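Local coordinates for minor structural protein 5 (Lactococcus phage Tuc2009, PDB 5E7T) that is a minor structural component of the phage particle, probably an accessory part of the baseplate that may assist attachment to the bacterial host through its galactose-binding-like domain, at residues 51-56 with 174-179; 91-96 with 136-141; 208-213 with 222-227. All blocks are in the same frame, centred on the assembly; numbering follows the deposited sequence.

Interaction 1: residues 51-56 with 174-179; sequences NGYGEV and TIRVRN
Arg176 lays its side chain over one face of the Tyr53 ring and then meets Glu55 with its guanidinium edge. Its CD sits 3.9 Å from the centroid of the Tyr53 ring in a CH-pi contact, and the guanidinium plane is inclined only 18° to that ring. The phenol OH of Tyr53 lies above the centre of the guanidinium group, 3.2 Å from Arg176 CZ, while its hydrogen bond is made elsewhere, to Glu50. At the edge, Arg176 NE donates to Glu55 OE1 over 3.2 Å, almost in the guanidinium plane but on the anti side of the carboxylate; a weak bond from NH2 to the same oxygen completes the salt bridge. An extended chain from CG to NE (chi2 177°, chi3 174°) carries the charge this far. Tyr53, Glu55 and Arg176 all project from one face of a sheet in the BppA domain, whose two antiparallel sheets are consistent with a galactose-binding-like beta-sandwich; strands 53-60 and 171-184 are neighbours in it. Gly54 and Val177 form a hydrogen-bonded pair, with Val177 N 2.8 Å from Gly54 O, and Val56 and Ile175 form the next. The latter two side chains lie alongside each other on the other face, Val56 CG1 3.6 Å from Ile175 CG2. Beyond the paired residues, where the chain turns at Asn179, two waters each link Gly52 O to Asn179, one at its backbone N and the other, weakly, at ND2.

Interaction 2: residues 91-96 with 136-141; sequences DVMFTS and NQWIRI
Met93 runs across one face of the Trp138 indole and ends against Asn136. Its CB lies 3.7 Å from the centroid of the six-membered ring, 16° off the normal, in a CH-pi contact. CG, anti to the backbone N (chi1 166°), comes near Gln137 O and Asn136 CA. SD then stands 4.2 Å from the centroid of the five-membered ring, a Met-aromatic contact over the same indole, and CE finishes 3.6 Å from Asn136 OD1. The edge of the indole meets Asp91 C and Val92 N, and Asp91 CB touches its CE3. In the backbone, Val92 and Ile139 form a hydrogen-bonded antiparallel pair: Ile139 N reaches Val92 O in a nearly straight bond of 2.8 Å. Further along, the regular pairing gives way to a water that accepts from Phe94 N and donates to Gln137 O, after which Asn136 N bonds directly to Phe94 O. Val92 CG1 also packs on Ile141 CD1 at 3.9 Å. Strand 139-146 is the outermost of its sheet within this chain, but residues 139-141 pair antiparallel with a strand of another protein, so the sheet continues across the interface; strand 85-98 lies between strands 139-146 and 171-184 of the sheet.

Interaction 3: residues 208-213 with 222-227; sequences GTYVDT and SKYDWD
Tyr210 and Tyr224 meet in a T-shaped (edge-to-face) stack, the edge of Tyr210 turned to the face of Tyr224. Their centroids are 4.9 Å apart, the planes 68° to each other, and the closest carbons are Tyr210 CD2 and Tyr224 CE1 at 3.5 Å. Two CH-pi contacts accompany the stack: Lys223 CG stands over the centre of the Tyr210 ring, 3.9 Å from its centroid, and, separately, Gly208 CA lies over a face of Trp226, 3.7 Å from the centroid of the six-membered ring. A chi1 of -62° sets Trp226 CG beside the backbone N and brings the indole face against Gly208 CA.

Backbone bonds tie Thr209 to Asp225 in a hydrogen-bonded antiparallel pair: Asp225 N reaches Thr209 O over 2.8 Å, and Thr209 N reaches Asp225 O over 3.1 Å. A water near this pair bonds to Thr209 OG1 and donates to Asp225 O and, weakly, to Asp227 OD2.

Tyr210 OH pairs with Ser218 N and Tyr224 OH with Ser218 O, while Trp226 NE1 bonds to Ser221 O. The rings thus pack through their carbon edges and faces, whereas their polar atoms are satisfied on the backbone of Ser218 and Ser221, joining the 211-224 connection to strands 206-210 and 225-228.

Overall arrangement
Interactions 1 and 2 belong to one sheet of the BppA domain, their centres about 9 Å apart, and meet where strands 171-184 and 85-98 run side by side. Arg178 forms a salt bridge with Asp91, 2.7 Å between NE and OD2, and a cation-pi contact with Trp138; Arg176 N probably bonds to Met93 O at 2.7 Å. In sequence, interaction 2 falls between the two segments of interaction 1. Interaction 3 lies in the C-terminal family region, its centre about 37 Å from that of interaction 1 and about 34 Å from that of interaction 2. The nearest atoms are about 16 Å (interaction 2) and about 20 Å (interaction 1) from interaction 3, so neither touches it.

Interaction 1: residues 51-56 with 174-179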
loop_
_atom_site.group_PDB
_atom_site.type_symbol
_atom_site.label_atom_id
_atom_site.label_comp_id
_atom_site.label_asym_id
_atom_site.label_seq_id
_atom_site.Cartn_x
_atom_site.Cartn_y
_atom_site.Cartn_z
ATOM N N ASN B 51 2.964 -30.830 46.956
ATOM C CA ASN B 51 2.726 -32.215 46.541
ATOM C C ASN B 51 1.478 -32.203 45.656
ATOM O O ASN B 51 1.260 -31.213 44.933
ATOM C CB ASN B 51 2.648 -33.157 47.700
ATOM C CG ASN B 51 3.959 -33.319 48.434
ATOM O OD1 ASN B 51 4.385 -34.449 48.680
ATOM N ND2 ASN B 51 4.619 -32.218 48.838
ATOM N N GLY B 52 0.647 -33.210 45.701
ATOM C CA GLY B 52 -0.486 -33.125 44.790
ATOM C C GLY B 52 -1.736 -32.504 45.343
ATOM O O GLY B 52 -2.797 -32.689 44.752
ATOM N N TYR B 53 -1.638 -31.783 46.467
ATOM C CA TYR B 53 -2.809 -31.266 47.187
ATOM C C TYR B 53 -2.750 -29.759 47.471
ATOM O O TYR B 53 -1.717 -29.125 47.288
ATOM C CB TYR B 53 -2.965 -32.058 48.528
ATOM C CG TYR B 53 -1.779 -31.875 49.462
ATOM C CD1 TYR B 53 -1.601 -30.690 50.176
ATOM C CD2 TYR B 53 -0.796 -32.847 49.568
ATOM C CE1 TYR B 53 -0.454 -30.466 50.934
ATOM C CE2 TYR B 53 0.340 -32.646 50.350
ATOM C CZ TYR B 53 0.509 -31.451 51.028
ATOM O OH TYR B 53 1.616 -31.244 51.816
ATOM N N GLY B 54 -3.843 -29.236 47.997
ATOM C CA GLY B 54 -3.952 -27.853 48.422
ATOM C C GLY B 54 -4.153 -27.797 49.923
ATOM O O GLY B 54 -4.910 -28.604 50.472
ATOM N N GLU B 55 -3.460 -26.873 50.603
ATOM C CA GLU B 55 -3.566 -26.689 52.049
ATOM C C GLU B 55 -4.223 -25.350 52.312
ATOM O O GLU B 55 -3.917 -24.377 51.623
ATOM C CB GLU B 55 -2.177 -26.766 52.732
ATOM C CG GLU B 55 -2.236 -27.074 54.224
ATOM C CD GLU B 55 -0.918 -26.987 54.965
ATOM O OE1 GLU B 55 -0.440 -28.040 55.445
ATOM O OE2 GLU B 55 -0.388 -25.862 55.109
ATOM N N VAL B 56 -5.142 -25.306 53.283
ATOM C CA VAL B 56 -5.879 -24.095 53.658
ATOM C C VAL B 56 -6.295 -24.214 55.113
ATOM O O VAL B 56 -6.630 -25.305 55.577
ATOM C CB VAL B 56 -7.073 -23.776 52.699
ATOM C CG1 VAL B 56 -8.237 -24.748 52.886
ATOM C CG2 VAL B 56 -7.541 -22.330 52.842
ATOM N N THR B 174 -6.643 -26.957 59.879
ATOM C CA THR B 174 -5.860 -26.942 58.653
ATOM C C THR B 174 -6.231 -28.203 57.945
ATOM O O THR B 174 -6.264 -29.265 58.567
ATOM C CB THR B 174 -4.388 -26.789 58.940
ATOM O OG1 THR B 174 -4.213 -25.681 59.838
ATOM C CG2 THR B 174 -3.604 -26.570 57.694
ATOM N N ILE B 175 -6.621 -28.071 56.681
ATOM C CA ILE B 175 -7.115 -29.155 55.840
ATOM C C ILE B 175 -6.342 -29.229 54.549
ATOM O O ILE B 175 -5.982 -28.200 53.974
ATOM C CB ILE B 175 -8.651 -29.010 55.599
ATOM C CG1 ILE B 175 -9.259 -30.270 54.925
ATOM C CG2 ILE B 175 -9.016 -27.715 54.851
ATOM C CD1 ILE B 175 -10.776 -30.234 54.668
ATOM N N ARG B 176 -6.090 -30.451 54.095
ATOM C CA ARG B 176 -5.431 -30.723 52.837
ATOM C C ARG B 176 -6.469 -31.343 51.932
ATOM O O ARG B 176 -7.221 -32.207 52.380
ATOM C CB ARG B 176 -4.238 -31.631 53.045
ATOM C CG ARG B 176 -3.099 -30.874 53.682
ATOM C CD ARG B 176 -1.942 -31.774 53.965
ATOM N NE ARG B 176 -0.793 -31.020 54.447
ATOM C CZ ARG B 176 0.383 -31.568 54.723
ATOM N NH1 ARG B 176 0.573 -32.870 54.546
ATOM N NH2 ARG B 176 1.383 -30.820 55.168
ATOM N N VAL B 177 -6.594 -30.834 50.705
ATOM C CA VAL B 177 -7.578 -31.332 49.757
ATOM C C VAL B 177 -6.826 -31.879 48.553
ATOM O O VAL B 177 -6.070 -31.149 47.922
ATOM C CB VAL B 177 -8.596 -30.234 49.400
ATOM C CG1 VAL B 177 -9.469 -30.649 48.230
ATOM C CG2 VAL B 177 -9.450 -29.859 50.608
ATOM N N ARG B 178 -6.989 -33.188 48.286
ATOM C CA ARG B 178 -6.339 -33.946 47.215
ATOM C C ARG B 178 -7.393 -34.558 46.272
ATOM O O ARG B 178 -8.427 -35.044 46.721
ATOM C CB ARG B 178 -5.454 -35.042 47.830
ATOM C CG ARG B 178 -4.822 -35.996 46.839
ATOM C CD ARG B 178 -3.957 -37.002 47.558
ATOM N NE ARG B 178 -4.669 -38.236 47.878
ATOM C CZ ARG B 178 -4.175 -39.192 48.658
ATOM N NH1 ARG B 178 -2.974 -39.061 49.202
ATOM N NH2 ARG B 178 -4.879 -40.289 48.903
ATOM N N ASN B 179 -7.104 -34.519 44.966
ATOM C CA ASN B 179 -7.899 -35.033 43.858
ATOM C C ASN B 179 -9.428 -34.762 43.961
ATOM O O ASN B 179 -10.231 -35.709 43.863
ATOM C CB ASN B 179 -7.624 -36.504 43.647
ATOM C CG ASN B 179 -6.185 -36.923 43.494
ATOM O OD1 ASN B 179 -5.821 -38.024 43.926
ATOM N ND2 ASN B 179 -5.349 -36.108 42.838
HETATM O O HOH W 1 -5.435 -32.368 44.481
HETATM O O HOH W 2 -2.799 -34.896 42.680
#

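Interaction 2: residues 91-96 with 136-141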
loop_
_atom_site.group_PDB
_atom_site.type_symbol
_atom_site.label_atom_id
_atom_site.label_comp_id
_atom_site.label_asym_id
_atom_site.label_seq_id
_atom_site.Cartn_x
_atom_site.Cartn_y
_atom_site.Cartn_z
ATOM N N ASP B 91 -10.340 -36.504 48.512
ATOM C CA ASP B 91 -9.435 -36.965 49.567
ATOM C C ASP B 91 -9.169 -35.759 50.451
ATOM O O ASP B 91 -8.865 -34.682 49.958
ATOM C CB ASP B 91 -8.116 -37.503 49.008
ATOM C CG ASP B 91 -8.225 -38.821 48.278
ATOM O OD1 ASP B 91 -9.350 -39.377 48.206
ATOM O OD2 ASP B 91 -7.204 -39.271 47.728
ATOM N N VAL B 92 -9.324 -35.931 51.752
ATOM C CA VAL B 92 -9.223 -34.848 52.710
ATOM C C VAL B 92 -8.368 -35.242 53.932
ATOM O O VAL B 92 -8.434 -36.388 54.388
ATOM C CB VAL B 92 -10.684 -34.437 53.022
ATOM C CG1 VAL B 92 -11.038 -34.488 54.496
ATOM C CG2 VAL B 92 -11.010 -33.096 52.405
ATOM N N MET B 93 -7.536 -34.314 54.425
ATOM C CA MET B 93 -6.670 -34.589 55.573
ATOM C C MET B 93 -6.598 -33.420 56.511
ATOM O O MET B 93 -6.352 -32.302 56.070
ATOM C CB MET B 93 -5.271 -34.994 55.124
ATOM C CG MET B 93 -4.240 -34.977 56.208
ATOM S SD MET B 93 -2.905 -36.051 55.737
ATOM C CE MET B 93 -1.712 -35.392 56.686
ATOM N N PHE B 94 -6.790 -33.681 57.807
ATOM C CA PHE B 94 -6.731 -32.626 58.793
ATOM C C PHE B 94 -5.438 -32.781 59.524
ATOM O O PHE B 94 -5.227 -33.801 60.190
ATOM C CB PHE B 94 -7.937 -32.687 59.744
ATOM C CG PHE B 94 -9.257 -32.388 59.073
ATOM C CD1 PHE B 94 -9.925 -33.370 58.339
ATOM C CD2 PHE B 94 -9.836 -31.128 59.170
ATOM C CE1 PHE B 94 -11.158 -33.102 57.748
ATOM C CE2 PHE B 94 -11.053 -30.858 58.551
ATOM C CZ PHE B 94 -11.709 -31.848 57.852
ATOM N N THR B 95 -4.554 -31.781 59.373
ATOM C CA THR B 95 -3.239 -31.789 59.999
ATOM C C THR B 95 -3.246 -31.097 61.358
ATOM O O THR B 95 -2.328 -31.298 62.161
ATOM C CB THR B 95 -2.204 -31.231 59.051
ATOM O OG1 THR B 95 -2.441 -29.849 58.853
ATOM C CG2 THR B 95 -2.228 -31.909 57.722
ATOM N N SER B 96 -4.279 -30.289 61.614
ATOM C CA SER B 96 -4.455 -29.518 62.847
ATOM C C SER B 96 -5.930 -29.265 63.048
ATOM O O SER B 96 -6.611 -28.906 62.092
ATOM C CB SER B 96 -3.699 -28.191 62.753
ATOM O OG SER B 96 -4.316 -27.133 63.467
ATOM N N ASN B 136 -4.269 -36.391 60.470
ATOM C CA ASN B 136 -3.166 -36.822 59.619
ATOM C C ASN B 136 -3.454 -38.113 58.851
ATOM O O ASN B 136 -2.543 -38.875 58.570
ATOM C CB ASN B 136 -1.867 -36.906 60.412
ATOM C CG ASN B 136 -1.432 -35.564 60.903
ATOM O OD1 ASN B 136 -1.036 -34.702 60.119
ATOM N ND2 ASN B 136 -1.553 -35.342 62.202
ATOM N N GLN B 137 -4.710 -38.314 58.456
ATOM C CA GLN B 137 -5.138 -39.467 57.692
ATOM C C GLN B 137 -5.948 -38.993 56.493
ATOM O O GLN B 137 -6.737 -38.055 56.625
ATOM C CB GLN B 137 -5.951 -40.408 58.595
ATOM C CG GLN B 137 -6.914 -41.369 57.887
ATOM C CD GLN B 137 -6.268 -42.610 57.354
ATOM O OE1 GLN B 137 -5.478 -43.260 58.025
ATOM N NE2 GLN B 137 -6.667 -43.027 56.166
ATOM N N TRP B 138 -5.739 -39.631 55.312
ATOM C CA TRP B 138 -6.523 -39.304 54.125
ATOM C C TRP B 138 -7.873 -39.958 54.205
ATOM O O TRP B 138 -7.975 -41.189 54.275
ATOM C CB TRP B 138 -5.826 -39.719 52.831
ATOM C CG TRP B 138 -4.668 -38.845 52.473
ATOM C CD1 TRP B 138 -3.352 -39.179 52.534
ATOM C CD2 TRP B 138 -4.719 -37.474 52.075
ATOM N NE1 TRP B 138 -2.578 -38.106 52.206
ATOM C CE2 TRP B 138 -3.391 -37.040 51.914
ATOM C CE3 TRP B 138 -5.761 -36.553 51.865
ATOM C CZ2 TRP B 138 -3.074 -35.743 51.493
ATOM C CZ3 TRP B 138 -5.440 -35.266 51.470
ATOM C CH2 TRP B 138 -4.110 -34.876 51.288
ATOM N N ILE B 139 -8.908 -39.135 54.208
ATOM C CA ILE B 139 -10.268 -39.618 54.221
ATOM C C ILE B 139 -10.841 -39.373 52.814
ATOM O O ILE B 139 -10.798 -38.230 52.323
ATOM C CB ILE B 139 -11.119 -38.901 55.312
ATOM C CG1 ILE B 139 -10.453 -38.920 56.696
ATOM C CG2 ILE B 139 -12.541 -39.466 55.368
ATOM C CD1 ILE B 139 -10.908 -37.770 57.645
ATOM N N ARG B 140 -11.376 -40.431 52.173
ATOM C CA ARG B 140 -12.069 -40.324 50.886
ATOM C C ARG B 140 -13.548 -40.082 51.202
ATOM O O ARG B 140 -14.152 -40.874 51.934
ATOM C CB ARG B 140 -11.949 -41.612 50.084
ATOM C CG ARG B 140 -12.782 -41.581 48.820
ATOM C CD ARG B 140 -12.244 -42.437 47.702
ATOM N NE ARG B 140 -13.343 -43.170 47.083
ATOM C CZ ARG B 140 -13.836 -42.920 45.877
ATOM N NH1 ARG B 140 -13.287 -41.984 45.110
ATOM N NH2 ARG B 140 -14.863 -43.625 45.414
ATOM N N ILE B 141 -14.131 -38.993 50.677
ATOM C CA ILE B 141 -15.537 -38.657 50.937
ATOM C C ILE B 141 -16.270 -38.545 49.610
ATOM O O ILE B 141 -15.786 -37.866 48.713
ATOM C CB ILE B 141 -15.646 -37.377 51.812
ATOM C CG1 ILE B 141 -14.775 -37.495 53.078
ATOM C CG2 ILE B 141 -17.097 -37.106 52.198
ATOM C CD1 ILE B 141 -14.369 -36.257 53.646
HETATM O O HOH W 3 -7.319 -36.369 58.587
#

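Interaction 3: residues 208-213 with 222-227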
loop_
_atom_site.group_PDB
_atom_site.type_symbol
_atom_site.label_atom_id
_atom_site.label_comp_id
_atom_site.label_asym_id
_atom_site.label_seq_id
_atom_site.Cartn_x
_atom_site.Cartn_y
_atom_site.Cartn_z
ATOM N N GLY B 208 -9.735 -56.524 32.137
ATOM C CA GLY B 208 -9.955 -57.819 32.757
ATOM C C GLY B 208 -11.337 -58.344 32.461
ATOM O O GLY B 208 -12.313 -57.598 32.553
ATOM N N THR B 209 -11.424 -59.627 32.077
ATOM C CA THR B 209 -12.690 -60.278 31.756
ATOM C C THR B 209 -12.819 -61.676 32.304
ATOM O O THR B 209 -11.835 -62.404 32.437
ATOM C CB THR B 209 -12.987 -60.269 30.257
ATOM O OG1 THR B 209 -11.769 -60.397 29.529
ATOM C CG2 THR B 209 -13.742 -59.034 29.823
ATOM N N TYR B 210 -14.066 -62.024 32.638
ATOM C CA TYR B 210 -14.543 -63.322 33.106
ATOM C C TYR B 210 -16.037 -63.426 32.763
ATOM O O TYR B 210 -16.687 -62.394 32.553
ATOM C CB TYR B 210 -14.174 -63.615 34.576
ATOM C CG TYR B 210 -15.133 -63.112 35.628
ATOM C CD1 TYR B 210 -16.223 -63.876 36.026
ATOM C CD2 TYR B 210 -14.882 -61.934 36.317
ATOM C CE1 TYR B 210 -17.080 -63.445 37.035
ATOM C CE2 TYR B 210 -15.737 -61.487 37.323
ATOM C CZ TYR B 210 -16.839 -62.244 37.677
ATOM O OH TYR B 210 -17.698 -61.820 38.667
ATOM N N VAL B 211 -16.560 -64.661 32.640
ATOM C CA VAL B 211 -17.936 -64.906 32.185
ATOM C C VAL B 211 -18.769 -65.864 33.054
ATOM O O VAL B 211 -18.303 -66.369 34.079
ATOM C CB VAL B 211 -17.928 -65.410 30.707
ATOM C CG1 VAL B 211 -17.717 -64.273 29.724
ATOM C CG2 VAL B 211 -16.895 -66.514 30.489
ATOM N N ASP B 212 -20.037 -66.069 32.603
ATOM C CA ASP B 212 -21.093 -67.002 33.026
ATOM C C ASP B 212 -21.598 -66.917 34.480
ATOM O O ASP B 212 -22.610 -67.575 34.789
ATOM C CB ASP B 212 -20.653 -68.470 32.755
ATOM C CG ASP B 212 -21.105 -69.079 31.435
ATOM O OD1 ASP B 212 -22.327 -69.089 31.171
ATOM O OD2 ASP B 212 -20.249 -69.652 30.723
ATOM N N THR B 213 -20.921 -66.161 35.375
ATOM C CA THR B 213 -21.352 -66.143 36.780
ATOM C C THR B 213 -22.673 -65.347 36.956
ATOM O O THR B 213 -23.405 -65.130 35.982
ATOM C CB THR B 213 -20.218 -65.718 37.752
ATOM O OG1 THR B 213 -20.024 -64.310 37.713
ATOM C CG2 THR B 213 -18.906 -66.477 37.527
ATOM N N SER B 222 -8.039 -60.747 40.816
ATOM C CA SER B 222 -7.650 -62.091 40.377
ATOM C C SER B 222 -8.752 -62.898 39.648
ATOM O O SER B 222 -8.411 -63.771 38.847
ATOM C CB SER B 222 -7.089 -62.899 41.544
ATOM O OG SER B 222 -8.083 -63.203 42.509
ATOM N N LYS B 223 -10.052 -62.600 39.890
ATOM C CA LYS B 223 -11.166 -63.309 39.238
ATOM C C LYS B 223 -11.183 -63.088 37.702
ATOM O O LYS B 223 -11.724 -63.912 36.964
ATOM C CB LYS B 223 -12.515 -62.902 39.877
ATOM C CG LYS B 223 -13.671 -63.879 39.611
ATOM C CD LYS B 223 -13.888 -64.889 40.751
ATOM C CE LYS B 223 -14.400 -66.244 40.280
ATOM N NZ LYS B 223 -15.834 -66.221 39.874
ATOM N N TYR B 224 -10.553 -61.988 37.241
ATOM C CA TYR B 224 -10.474 -61.527 35.854
ATOM C C TYR B 224 -9.254 -62.049 35.062
ATOM O O TYR B 224 -8.244 -62.440 35.656
ATOM C CB TYR B 224 -10.474 -59.981 35.852
ATOM C CG TYR B 224 -11.758 -59.371 36.368
ATOM C CD1 TYR B 224 -12.827 -59.116 35.513
ATOM C CD2 TYR B 224 -11.905 -59.040 37.712
ATOM C CE1 TYR B 224 -14.023 -58.572 35.987
ATOM C CE2 TYR B 224 -13.094 -58.488 38.198
ATOM C CZ TYR B 224 -14.155 -58.263 37.332
ATOM O OH TYR B 224 -15.325 -57.709 37.797
ATOM N N ASP B 225 -9.359 -62.029 33.712
ATOM C CA ASP B 225 -8.277 -62.381 32.789
ATOM C C ASP B 225 -7.774 -61.047 32.229
ATOM O O ASP B 225 -8.475 -60.382 31.460
ATOM C CB ASP B 225 -8.760 -63.337 31.678
ATOM C CG ASP B 225 -9.215 -64.709 32.161
ATOM O OD1 ASP B 225 -8.423 -65.392 32.866
ATOM O OD2 ASP B 225 -10.333 -65.130 31.784
ATOM N N TRP B 226 -6.592 -60.624 32.685
ATOM C CA TRP B 226 -5.998 -59.324 32.368
ATOM C C TRP B 226 -5.117 -59.248 31.118
ATOM O O TRP B 226 -4.083 -59.918 31.040
ATOM C CB TRP B 226 -5.213 -58.828 33.572
ATOM C CG TRP B 226 -6.088 -58.627 34.759
ATOM C CD1 TRP B 226 -6.316 -59.514 35.768
ATOM C CD2 TRP B 226 -6.959 -57.512 34.995
ATOM N NE1 TRP B 226 -7.219 -58.990 36.659
ATOM C CE2 TRP B 226 -7.650 -57.771 36.198
ATOM C CE3 TRP B 226 -7.200 -56.304 34.323
ATOM C CZ2 TRP B 226 -8.574 -56.869 36.738
ATOM C CZ3 TRP B 226 -8.139 -55.429 34.843
ATOM C CH2 TRP B 226 -8.795 -55.703 36.050
ATOM N N ASP B 227 -5.500 -58.356 30.179
ATOM C CA ASP B 227 -4.798 -58.104 28.920
ATOM C C ASP B 227 -4.478 -56.622 28.768
ATOM O O ASP B 227 -5.242 -55.787 29.256
ATOM C CB ASP B 227 -5.685 -58.512 27.731
ATOM C CG ASP B 227 -5.913 -59.993 27.508
ATOM O OD1 ASP B 227 -4.998 -60.791 27.821
ATOM O OD2 ASP B 227 -6.956 -60.344 26.912
HETATM O O HOH W 4 -8.967 -59.836 28.680
#